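Extracellular fatty acid-binding protein (Gallus gallus, PDB 3SAO) binds bacterial ferric siderophores tightly and also long-chain fatty acids, and may act in antibacterial defence as both a siderophore-sequestering protein and a lysophosphatidic acid sensor. Local coordinates at residues Glu85-Asp90 and Arg129-Glu134; Lys92-Ile97 and Met125-Lys130; His109-Tyr114 and Arg133-Thr138. All blocks are in the same frame, centred on the assembly; numbering follows the deposited sequence.

Contact 1 of 3, residues Glu85-Asp90 and Arg129-Glu134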
loop_
_atom_site.group_PDB
_atom_site.type_symbol
_atom_site.label_atom_id
_atom_site.label_comp_id
_atom_site.label_asym_id
_atom_site.label_seq_id
_atom_site.Cartn_x
_atom_site.Cartn_y
_atom_site.Cartn_z
ATOM N N GLU A 85 10.003 -1.835 1.307
ATOM C CA GLU A 85 10.550 -3.125 1.739
ATOM C C GLU A 85 9.401 -4.071 1.987
ATOM O O GLU A 85 8.458 -3.751 2.723
ATOM C CB GLU A 85 11.326 -2.983 3.047
ATOM C CG GLU A 85 12.266 -1.813 3.079
ATOM C CD GLU A 85 12.826 -1.565 4.457
ATOM O OE1 GLU A 85 12.853 -0.371 4.842
ATOM O OE2 GLU A 85 13.221 -2.554 5.142
ATOM N N VAL A 86 9.549 -5.288 1.492
ATOM C CA VAL A 86 8.586 -6.329 1.732
ATOM C C VAL A 86 9.056 -7.004 3.012
ATOM O O VAL A 86 10.149 -7.588 3.071
ATOM C CB VAL A 86 8.517 -7.354 0.572
ATOM C CG1 VAL A 86 7.424 -8.376 0.843
ATOM C CG2 VAL A 86 8.276 -6.664 -0.777
ATOM N N LEU A 87 8.252 -6.899 4.054
ATOM C CA LEU A 87 8.613 -7.478 5.354
ATOM C C LEU A 87 8.134 -8.919 5.506
ATOM O O LEU A 87 8.729 -9.738 6.249
ATOM C CB LEU A 87 8.022 -6.632 6.472
ATOM C CG LEU A 87 8.429 -5.150 6.582
ATOM C CD1 LEU A 87 7.937 -4.530 7.910
ATOM C CD2 LEU A 87 9.915 -4.965 6.409
ATOM N N ASP A 88 7.047 -9.220 4.812
ATOM C CA ASP A 88 6.418 -10.527 4.867
ATOM C C ASP A 88 5.419 -10.627 3.754
ATOM O O ASP A 88 4.700 -9.654 3.485
ATOM C CB ASP A 88 5.701 -10.778 6.185
ATOM C CG ASP A 88 5.408 -12.274 6.398
ATOM O OD1 ASP A 88 6.333 -13.055 6.181
ATOM O OD2 ASP A 88 4.253 -12.672 6.675
ATOM N N THR A 89 5.358 -11.809 3.152
ATOM C CA THR A 89 4.362 -12.118 2.134
ATOM C C THR A 89 4.309 -13.602 1.763
ATOM O O THR A 89 5.320 -14.317 1.833
ATOM C CB THR A 89 4.600 -11.301 0.825
ATOM O OG1 THR A 89 3.572 -11.613 -0.105
ATOM C CG2 THR A 89 5.929 -11.614 0.208
ATOM N N ASP A 90 3.115 -14.061 1.388
ATOM C CA ASP A 90 2.973 -15.400 0.842
ATOM C C ASP A 90 2.921 -15.377 -0.688
ATOM O O ASP A 90 2.777 -16.426 -1.308
ATOM C CB ASP A 90 1.747 -16.111 1.428
ATOM C CG ASP A 90 0.429 -15.516 0.965
ATOM O OD1 ASP A 90 0.411 -14.432 0.323
ATOM O OD2 ASP A 90 -0.605 -16.146 1.270
ATOM N N ARG A 129 0.028 -6.606 12.460
ATOM C CA ARG A 129 0.009 -6.008 13.811
ATOM C C ARG A 129 1.280 -6.358 14.610
ATOM O O ARG A 129 1.883 -5.479 15.235
ATOM C CB ARG A 129 -1.265 -6.385 14.577
ATOM C CG ARG A 129 -2.543 -5.687 14.091
ATOM C CD ARG A 129 -3.711 -5.885 15.048
ATOM N NE ARG A 129 -4.883 -5.131 14.608
ATOM C CZ ARG A 129 -5.068 -3.824 14.806
ATOM N NH1 ARG A 129 -4.190 -3.098 15.481
ATOM N NH2 ARG A 129 -6.162 -3.243 14.341
ATOM N N LYS A 130 1.720 -7.608 14.517
ATOM C CA LYS A 130 3.013 -8.030 15.061
ATOM C C LYS A 130 4.195 -7.217 14.570
ATOM O O LYS A 130 5.000 -6.730 15.357
ATOM C CB LYS A 130 3.291 -9.492 14.733
ATOM C CG LYS A 130 4.543 -10.029 15.387
ATOM C CD LYS A 130 4.714 -11.523 15.183
ATOM C CE LYS A 130 5.059 -11.846 13.742
ATOM N NZ LYS A 130 5.434 -13.277 13.578
ATOM N N LEU A 131 4.351 -7.119 13.260
ATOM C CA LEU A 131 5.463 -6.354 12.731
ATOM C C LEU A 131 5.347 -4.846 13.003
ATOM O O LEU A 131 6.374 -4.198 13.202
ATOM C CB LEU A 131 5.615 -6.616 11.246
ATOM C CG LEU A 131 6.004 -8.061 10.911
ATOM C CD1 LEU A 131 6.018 -8.257 9.393
ATOM C CD2 LEU A 131 7.348 -8.459 11.547
ATOM N N ALA A 132 4.128 -4.293 12.955
ATOM C CA ALA A 132 3.868 -2.910 13.401
ATOM C C ALA A 132 4.312 -2.700 14.836
ATOM O O ALA A 132 5.023 -1.733 15.164
ATOM C CB ALA A 132 2.380 -2.558 13.245
ATOM N N ARG A 133 3.861 -3.567 15.731
ATOM C CA ARG A 133 4.235 -3.416 17.128
ATOM C C ARG A 133 5.744 -3.465 17.362
ATOM O O ARG A 133 6.262 -2.793 18.264
ATOM C CB ARG A 133 3.514 -4.451 18.001
ATOM C CG ARG A 133 3.224 -3.918 19.373
ATOM C CD ARG A 133 2.246 -4.808 20.166
ATOM N N GLU A 134 6.456 -4.229 16.548
ATOM C CA GLU A 134 7.920 -4.278 16.603
ATOM C C GLU A 134 8.606 -2.974 16.235
ATOM O O GLU A 134 9.769 -2.776 16.582
ATOM C CB GLU A 134 8.453 -5.387 15.710
ATOM C CG GLU A 134 8.222 -6.765 16.295
ATOM C CD GLU A 134 9.044 -7.842 15.615
ATOM O OE1 GLU A 134 9.771 -7.541 14.646
ATOM O OE2 GLU A 134 8.913 -9.006 16.036
#
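Leu131 reaches from the helix to the strand through one methyl group. Its CD1 lies 3.9 Å from CB of Leu87 and 4.1 Å from CB of Asp88, so a single branch spans two consecutive strand residues and meets both at the root of the side chain. Leu131 buries most here, then Leu87, and Asp88 least. The CA atoms of Leu87 and Leu131 are 8.1 Å apart, and no hydrogen bond joins the two segments; the contact is wholly one of carbon against carbon.

Two neighbours on a regular strand would point to opposite faces, yet the side chains of Leu87 and Asp88 both set off toward the helix. The backbone explains this: Leu87 has a psi of -28°, far from an extended value, and both residues pair with Val96 of the adjacent strand, which is a classic beta bulge. The carboxylate of Asp88 is not used on Leu131. With CG anti to the backbone nitrogen (chi1 -163°), the group turns to Tyr94, whose OH hydrogen-bonds OD2, while CB remains for the methyl. Leu87 in turn also packs on Phe98 and Arg135, and Leu131 on Met111.

The contact lies near the protein surface, with none of its three touching residues fully buried. The bulge is a feature of this strand; the helix packed on the outside of an antiparallel barrel is the arrangement of the lipocalin fold.

Contact 2 of 3, residues Lys92-Ile97 and Met125-Lys130; sequences KSYAVI and MAIFRK. With NKN ((2R)-2-hydroxy-3-(phosphonooxy)propyl tetradecanoate), chain C.
Val96 fits against Phe128 and Ile127 of the helix, and both of its methyls meet Phe128. CG1, anti to the backbone nitrogen (chi1 -178°), comes to the rim of the Phe128 ring near its plane, 3.8 Å from CD1. CG2 rests on the backbone end of the same residue, 4.1 Å from CA of Phe128, and more loosely on Ile127, 4.3 Å from its CG2.

The second aromatic is met differently. Tyr94 and Ile127 run at about a right angle to each other, and CE2 of the tyrosine lies 3.8 Å from CG2 of the isoleucine, which approaches the ring obliquely. A chi1 of 77° swings the tyrosine ring over beside Ile127, with Asp88 as its polar partner.

Ala95 and Ile97, alternating with these residues, point away from the helix. Ile97 meets the bound lysophosphatidic acid, with CD1 3.7 Å from OAJ of NKN, so this strand separates pocket from helix. The axes of strand segment 94-97 and helix segment 125-130 approach to 8.9 Å and run nearly parallel, at 10°. Beyond the contact, Phe128 continues onto Met111 and Leu113 of strand 106-115, Ala16 and Ala18 of strand 10-18, and Val142 of strand 142-144.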
loop_
_atom_site.group_PDB
_atom_site.type_symbol
_atom_site.label_atom_id
_atom_site.label_comp_id
_atom_site.label_asym_id
_atom_site.label_seq_id
_atom_site.Cartn_x
_atom_site.Cartn_y
_atom_site.Cartn_z
ATOM N N LYS A 92 0.764 -14.406 -2.692
ATOM C CA LYS A 92 -0.502 -14.953 -3.184
ATOM C C LYS A 92 -1.741 -14.254 -2.614
ATOM O O LYS A 92 -2.709 -14.002 -3.352
ATOM C CB LYS A 92 -0.589 -16.449 -2.839
ATOM N N SER A 93 -1.702 -13.987 -1.305
ATOM C CA SER A 93 -2.859 -13.617 -0.483
ATOM C C SER A 93 -2.704 -12.241 0.175
ATOM O O SER A 93 -3.658 -11.498 0.294
ATOM C CB SER A 93 -3.061 -14.668 0.606
ATOM O OG SER A 93 -4.287 -15.342 0.395
ATOM N N TYR A 94 -1.504 -11.947 0.673
ATOM C CA TYR A 94 -1.231 -10.744 1.440
ATOM C C TYR A 94 0.243 -10.364 1.312
ATOM O O TYR A 94 1.074 -11.203 0.933
ATOM C CB TYR A 94 -1.577 -10.969 2.934
ATOM C CG TYR A 94 -0.506 -11.779 3.638
ATOM C CD1 TYR A 94 -0.451 -13.152 3.477
ATOM C CD2 TYR A 94 0.529 -11.163 4.310
ATOM C CE1 TYR A 94 0.549 -13.900 4.041
ATOM C CE2 TYR A 94 1.536 -11.896 4.876
ATOM C CZ TYR A 94 1.539 -13.277 4.735
ATOM O OH TYR A 94 2.536 -14.061 5.247
ATOM N N ALA A 95 0.575 -9.129 1.680
ATOM C CA ALA A 95 1.952 -8.698 1.852
ATOM C C ALA A 95 1.990 -7.524 2.840
ATOM O O ALA A 95 1.134 -6.646 2.796
ATOM C CB ALA A 95 2.566 -8.263 0.551
ATOM N N VAL A 96 3.032 -7.498 3.661
ATOM C CA VAL A 96 3.322 -6.399 4.575
ATOM C C VAL A 96 4.507 -5.591 4.044
ATOM O O VAL A 96 5.596 -6.112 3.852
ATOM C CB VAL A 96 3.618 -6.884 5.995
ATOM C CG1 VAL A 96 3.863 -5.671 6.935
ATOM C CG2 VAL A 96 2.487 -7.741 6.493
ATOM N N ILE A 97 4.261 -4.311 3.787
ATOM C CA ILE A 97 5.204 -3.436 3.096
ATOM C C ILE A 97 5.558 -2.308 4.028
ATOM O O ILE A 97 4.680 -1.685 4.648
ATOM C CB ILE A 97 4.573 -2.776 1.823
ATOM C CG1 ILE A 97 4.051 -3.833 0.875
ATOM C CG2 ILE A 97 5.594 -1.852 1.114
ATOM C CD1 ILE A 97 5.074 -4.770 0.426
ATOM N N MET A 125 -3.706 -10.143 9.078
ATOM C CA MET A 125 -3.833 -8.998 9.983
ATOM C C MET A 125 -2.917 -9.188 11.202
ATOM O O MET A 125 -2.284 -8.231 11.686
ATOM C CB MET A 125 -5.278 -8.766 10.453
ATOM C CG MET A 125 -5.447 -7.565 11.397
ATOM S SD MET A 125 -4.963 -5.939 10.691
ATOM C CE MET A 125 -6.176 -5.796 9.431
ATOM N N ALA A 126 -2.886 -10.412 11.723
ATOM C CA ALA A 126 -2.045 -10.738 12.876
ATOM C C ALA A 126 -0.551 -10.490 12.618
ATOM O O ALA A 126 0.141 -9.916 13.487
ATOM C CB ALA A 126 -2.290 -12.170 13.329
ATOM N N ILE A 127 -0.064 -10.844 11.427
ATOM C CA ILE A 127 1.355 -10.621 11.090
ATOM C C ILE A 127 1.640 -9.130 10.956
ATOM O O ILE A 127 2.698 -8.650 11.382
ATOM C CB ILE A 127 1.826 -11.375 9.794
ATOM C CG1 ILE A 127 3.241 -10.962 9.388
ATOM C CG2 ILE A 127 0.951 -11.114 8.598
ATOM C CD1 ILE A 127 4.253 -11.203 10.440
ATOM N N PHE A 128 0.722 -8.415 10.321
ATOM C CA PHE A 128 0.850 -6.953 10.189
ATOM C C PHE A 128 0.967 -6.279 11.565
ATOM O O PHE A 128 1.884 -5.463 11.798
ATOM C CB PHE A 128 -0.336 -6.397 9.432
ATOM C CG PHE A 128 -0.280 -4.918 9.212
ATOM C CD1 PHE A 128 0.585 -4.360 8.266
ATOM C CD2 PHE A 128 -1.135 -4.091 9.889
ATOM C CE1 PHE A 128 0.624 -2.964 8.076
ATOM C CE2 PHE A 128 -1.094 -2.716 9.708
ATOM C CZ PHE A 128 -0.219 -2.163 8.793
ATOM N N ARG A 129 0.028 -6.606 12.460
ATOM C CA ARG A 129 0.009 -6.008 13.811
ATOM C C ARG A 129 1.280 -6.358 14.610
ATOM O O ARG A 129 1.883 -5.479 15.235
ATOM C CB ARG A 129 -1.265 -6.385 14.577
ATOM C CG ARG A 129 -2.543 -5.687 14.091
ATOM C CD ARG A 129 -3.711 -5.885 15.048
ATOM N NE ARG A 129 -4.883 -5.131 14.608
ATOM C CZ ARG A 129 -5.068 -3.824 14.806
ATOM N NH1 ARG A 129 -4.190 -3.098 15.481
ATOM N NH2 ARG A 129 -6.162 -3.243 14.341
ATOM N N LYS A 130 1.720 -7.608 14.517
ATOM C CA LYS A 130 3.013 -8.030 15.061
ATOM C C LYS A 130 4.195 -7.217 14.570
ATOM O O LYS A 130 5.000 -6.730 15.357
ATOM C CB LYS A 130 3.291 -9.492 14.733
ATOM C CG LYS A 130 4.543 -10.029 15.387
ATOM C CD LYS A 130 4.714 -11.523 15.183
ATOM C CE LYS A 130 5.059 -11.846 13.742
ATOM N NZ LYS A 130 5.434 -13.277 13.578
HETATM O OAA NKN C . 4.195 2.223 -2.147
HETATM O OAB NKN C . 3.905 1.265 0.006
HETATM P PAC NKN C . 3.519 1.090 -1.435
HETATM O OAD NKN C . 2.044 0.928 -1.706
HETATM O OAE NKN C . 2.262 -6.534 -3.065
HETATM O OAF NKN C . 4.189 -0.275 -1.936
HETATM C CAG NKN C . 4.042 -0.878 -3.227
HETATM C CAH NKN C . 4.555 -2.315 -3.216
HETATM C CAI NKN C . 3.617 -3.396 -3.782
HETATM O OAJ NKN C . 3.593 -4.569 -2.940
HETATM C CAK NKN C . 3.309 -5.952 -3.352
HETATM C CAL NKN C . 4.368 -6.733 -4.084
HETATM C CAM NKN C . 4.738 -7.956 -3.256
HETATM C CAN NKN C . 6.026 -8.613 -3.737
HETATM C CAO NKN C . 6.727 -7.788 -4.816
HETATM O OAY NKN C . 5.742 -2.317 -4.014
#

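Contact 3 of 3, residues His109-Tyr114 and Arg133-Thr138; sequences HMMRLY and RERNYT. With NKN ((2R)-2-hydroxy-3-(phosphonooxy)propyl tetradecanoate), chain C.
Met111 and Tyr137 form the close part of this contact. The sulfur of Met111 sits at the rim of the tyrosine ring: SD is 3.7 Å from CE2 of Tyr137 and 4.9 Å from the ring centroid, in a direction 80° off the ring normal. This is an edge-on Met-aromatic contact, and CG of Met111 also touches CE2, at 3.8 Å. Both residues are buried and account for most of the shared surface. The methionine chain bends at its last torsion, which carries CE toward the helix, against Ala132.

Tyr137 is brought here by the way helix 122-133 finishes. Asn136, at a positive phi of 57°, is the C-prime residue of a Schellman motif, in which Tyr137 N bonds to Ala132 O and Asn136 N to Arg133 O; the chain thereby turns back out of the helix, and Tyr137 is set against the barrel strand.

The outer side is looser and more exposed. Arg135 touches Met111 only through its aliphatic part, CD lying 4.2 Å from SD, while its cationic group makes a cation-pi contact with Phe98. His109 meets Tyr137 merely by CB, 3.9 Å from the tyrosine OH, and its ND1 is hydrogen-bonded to Thr100.

Arg112 and Tyr114 serve the ligand instead. Arg112 NH1 donates to phosphate oxygen OAB of NKN at 2.9 Å with a bent 131° angle, and Tyr114 lays one ring face against the glycerol-ester portion while its OH lies beside phosphate oxygen OAD, so close that the length of that bond is doubtful.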
loop_
_atom_site.group_PDB
_atom_site.type_symbol
_atom_site.label_atom_id
_atom_site.label_comp_id
_atom_site.label_asym_id
_atom_site.label_seq_id
_atom_site.Cartn_x
_atom_site.Cartn_y
_atom_site.Cartn_z
ATOM N N HIS A 109 7.471 7.574 7.238
ATOM C CA HIS A 109 7.390 6.138 7.187
ATOM C C HIS A 109 5.934 5.740 7.299
ATOM O O HIS A 109 5.141 6.417 7.965
ATOM C CB HIS A 109 8.195 5.452 8.314
ATOM C CG HIS A 109 9.644 5.846 8.371
ATOM N ND1 HIS A 109 10.600 5.293 7.544
ATOM C CD2 HIS A 109 10.308 6.680 9.209
ATOM C CE1 HIS A 109 11.786 5.798 7.849
ATOM N NE2 HIS A 109 11.640 6.629 8.867
ATOM N N MET A 110 5.590 4.653 6.627
ATOM C CA MET A 110 4.274 4.038 6.793
ATOM C C MET A 110 4.365 2.556 6.506
ATOM O O MET A 110 5.104 2.129 5.641
ATOM C CB MET A 110 3.251 4.684 5.865
ATOM C CG MET A 110 1.813 4.230 6.150
ATOM S SD MET A 110 0.633 5.177 5.211
ATOM C CE MET A 110 0.709 6.781 6.034
ATOM N N MET A 111 3.624 1.768 7.256
ATOM C CA MET A 111 3.433 0.382 6.954
ATOM C C MET A 111 2.101 0.220 6.283
ATOM O O MET A 111 1.103 0.832 6.711
ATOM C CB MET A 111 3.463 -0.435 8.229
ATOM C CG MET A 111 4.814 -0.497 8.826
ATOM S SD MET A 111 4.900 -1.622 10.238
ATOM C CE MET A 111 4.276 -3.182 9.617
ATOM N N ARG A 112 2.060 -0.652 5.288
ATOM C CA ARG A 112 0.821 -0.975 4.593
ATOM C C ARG A 112 0.572 -2.505 4.500
ATOM O O ARG A 112 1.483 -3.289 4.366
ATOM C CB ARG A 112 0.837 -0.372 3.195
ATOM C CG ARG A 112 1.055 1.105 3.130
ATOM C CD ARG A 112 0.952 1.603 1.700
ATOM N NE ARG A 112 0.793 3.048 1.700
ATOM C CZ ARG A 112 1.792 3.920 1.741
ATOM N NH1 ARG A 112 3.047 3.501 1.718
ATOM N NH2 ARG A 112 1.528 5.215 1.816
ATOM N N LEU A 113 -0.679 -2.928 4.615
ATOM C CA LEU A 113 -1.035 -4.329 4.385
ATOM C C LEU A 113 -1.798 -4.434 3.069
ATOM O O LEU A 113 -2.904 -3.891 2.937
ATOM C CB LEU A 113 -1.903 -4.863 5.532
ATOM C CG LEU A 113 -2.464 -6.271 5.440
ATOM C CD1 LEU A 113 -1.346 -7.343 5.272
ATOM C CD2 LEU A 113 -3.341 -6.532 6.701
ATOM N N TYR A 114 -1.202 -5.127 2.111
ATOM C CA TYR A 114 -1.843 -5.528 0.872
ATOM C C TYR A 114 -2.601 -6.852 1.078
ATOM O O TYR A 114 -2.073 -7.787 1.677
ATOM C CB TYR A 114 -0.795 -5.690 -0.237
ATOM C CG TYR A 114 -0.351 -4.393 -0.868
ATOM C CD1 TYR A 114 -0.638 -4.117 -2.209
ATOM C CD2 TYR A 114 0.368 -3.458 -0.159
ATOM C CE1 TYR A 114 -0.258 -2.927 -2.800
ATOM C CE2 TYR A 114 0.757 -2.231 -0.763
ATOM C CZ TYR A 114 0.428 -1.993 -2.078
ATOM O OH TYR A 114 0.753 -0.819 -2.694
ATOM N N ARG A 133 3.861 -3.567 15.731
ATOM C CA ARG A 133 4.235 -3.416 17.128
ATOM C C ARG A 133 5.744 -3.465 17.362
ATOM O O ARG A 133 6.262 -2.793 18.264
ATOM C CB ARG A 133 3.514 -4.451 18.001
ATOM C CG ARG A 133 3.224 -3.918 19.373
ATOM C CD ARG A 133 2.246 -4.808 20.166
ATOM N N GLU A 134 6.456 -4.229 16.548
ATOM C CA GLU A 134 7.920 -4.278 16.603
ATOM C C GLU A 134 8.606 -2.974 16.235
ATOM O O GLU A 134 9.769 -2.776 16.582
ATOM C CB GLU A 134 8.453 -5.387 15.710
ATOM C CG GLU A 134 8.222 -6.765 16.295
ATOM C CD GLU A 134 9.044 -7.842 15.615
ATOM O OE1 GLU A 134 9.771 -7.541 14.646
ATOM O OE2 GLU A 134 8.913 -9.006 16.036
ATOM N N ARG A 135 7.912 -2.091 15.528
ATOM C CA ARG A 135 8.473 -0.784 15.208
ATOM C C ARG A 135 7.860 0.268 16.145
ATOM O O ARG A 135 7.932 1.448 15.854
ATOM C CB ARG A 135 8.231 -0.436 13.739
ATOM C CG ARG A 135 9.198 -1.197 12.819
ATOM C CD ARG A 135 8.870 -1.087 11.394
ATOM N NE ARG A 135 9.533 -2.133 10.632
ATOM C CZ ARG A 135 10.687 -2.006 9.987
ATOM N NH1 ARG A 135 11.356 -0.859 9.968
ATOM N NH2 ARG A 135 11.145 -3.031 9.305
ATOM N N ASN A 136 7.249 -0.189 17.233
ATOM C CA ASN A 136 6.554 0.651 18.229
ATOM C C ASN A 136 5.437 1.524 17.663
ATOM O O ASN A 136 5.200 2.627 18.150
ATOM C CB ASN A 136 7.547 1.517 19.023
ATOM C CG ASN A 136 8.505 0.687 19.860
ATOM O OD1 ASN A 136 8.126 -0.333 20.418
ATOM N ND2 ASN A 136 9.757 1.111 19.932
ATOM N N TYR A 137 4.723 1.025 16.659
ATOM C CA TYR A 137 3.384 1.544 16.393
ATOM C C TYR A 137 2.441 1.047 17.496
ATOM O O TYR A 137 2.481 -0.115 17.901
ATOM C CB TYR A 137 2.893 1.174 14.987
ATOM C CG TYR A 137 3.734 1.823 13.918
ATOM C CD1 TYR A 137 3.917 3.205 13.888
ATOM C CD2 TYR A 137 4.348 1.068 12.936
ATOM C CE1 TYR A 137 4.758 3.797 12.938
ATOM C CE2 TYR A 137 5.149 1.645 11.973
ATOM C CZ TYR A 137 5.365 2.994 11.974
ATOM O OH TYR A 137 6.163 3.529 10.995
ATOM N N THR A 138 1.652 1.965 18.036
ATOM C CA THR A 138 0.583 1.605 18.949
ATOM C C THR A 138 -0.681 1.242 18.173
ATOM O O THR A 138 -0.730 1.352 16.949
ATOM C CB THR A 138 0.250 2.764 19.896
ATOM O OG1 THR A 138 -0.293 3.845 19.130
ATOM C CG2 THR A 138 1.479 3.240 20.617
HETATM O OAA NKN C . 4.195 2.223 -2.147
HETATM O OAB NKN C . 3.905 1.265 0.006
HETATM P PAC NKN C . 3.519 1.090 -1.435
HETATM O OAD NKN C . 2.044 0.928 -1.706
HETATM O OAE NKN C . 2.262 -6.534 -3.065
HETATM O OAF NKN C . 4.189 -0.275 -1.936
HETATM C CAG NKN C . 4.042 -0.878 -3.227
HETATM C CAH NKN C . 4.555 -2.315 -3.216
HETATM C CAI NKN C . 3.617 -3.396 -3.782
HETATM O OAJ NKN C . 3.593 -4.569 -2.940
HETATM C CAK NKN C . 3.309 -5.952 -3.352
HETATM C CAL NKN C . 4.368 -6.733 -4.084
HETATM C CAM NKN C . 4.738 -7.956 -3.256
HETATM C CAN NKN C . 6.026 -8.613 -3.737
HETATM C CAO NKN C . 6.727 -7.788 -4.816
HETATM O OAY NKN C . 5.742 -2.317 -4.014
#

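How the contacts relate
Along the chain the barrel segments come first, 85-90, then 92-97, then 109-114, and their partners follow in helix 122-133 and the loop after it. The three strands are consecutive neighbours in one antiparallel sheet, so the helix and its C-terminal turn are packed across three adjoining strands. The centres of contacts 1 and 2 lie about 6 Å apart, those of contacts 1 and 3 about 7 Å, and those of contacts 2 and 3 about 10 Å. The segments of contacts 1 and 2 overlap at 129-130, those of contacts 1 and 3 at 133-134. All three strands carry pocket residues on their inner side, so the same wall faces both helix and ligand.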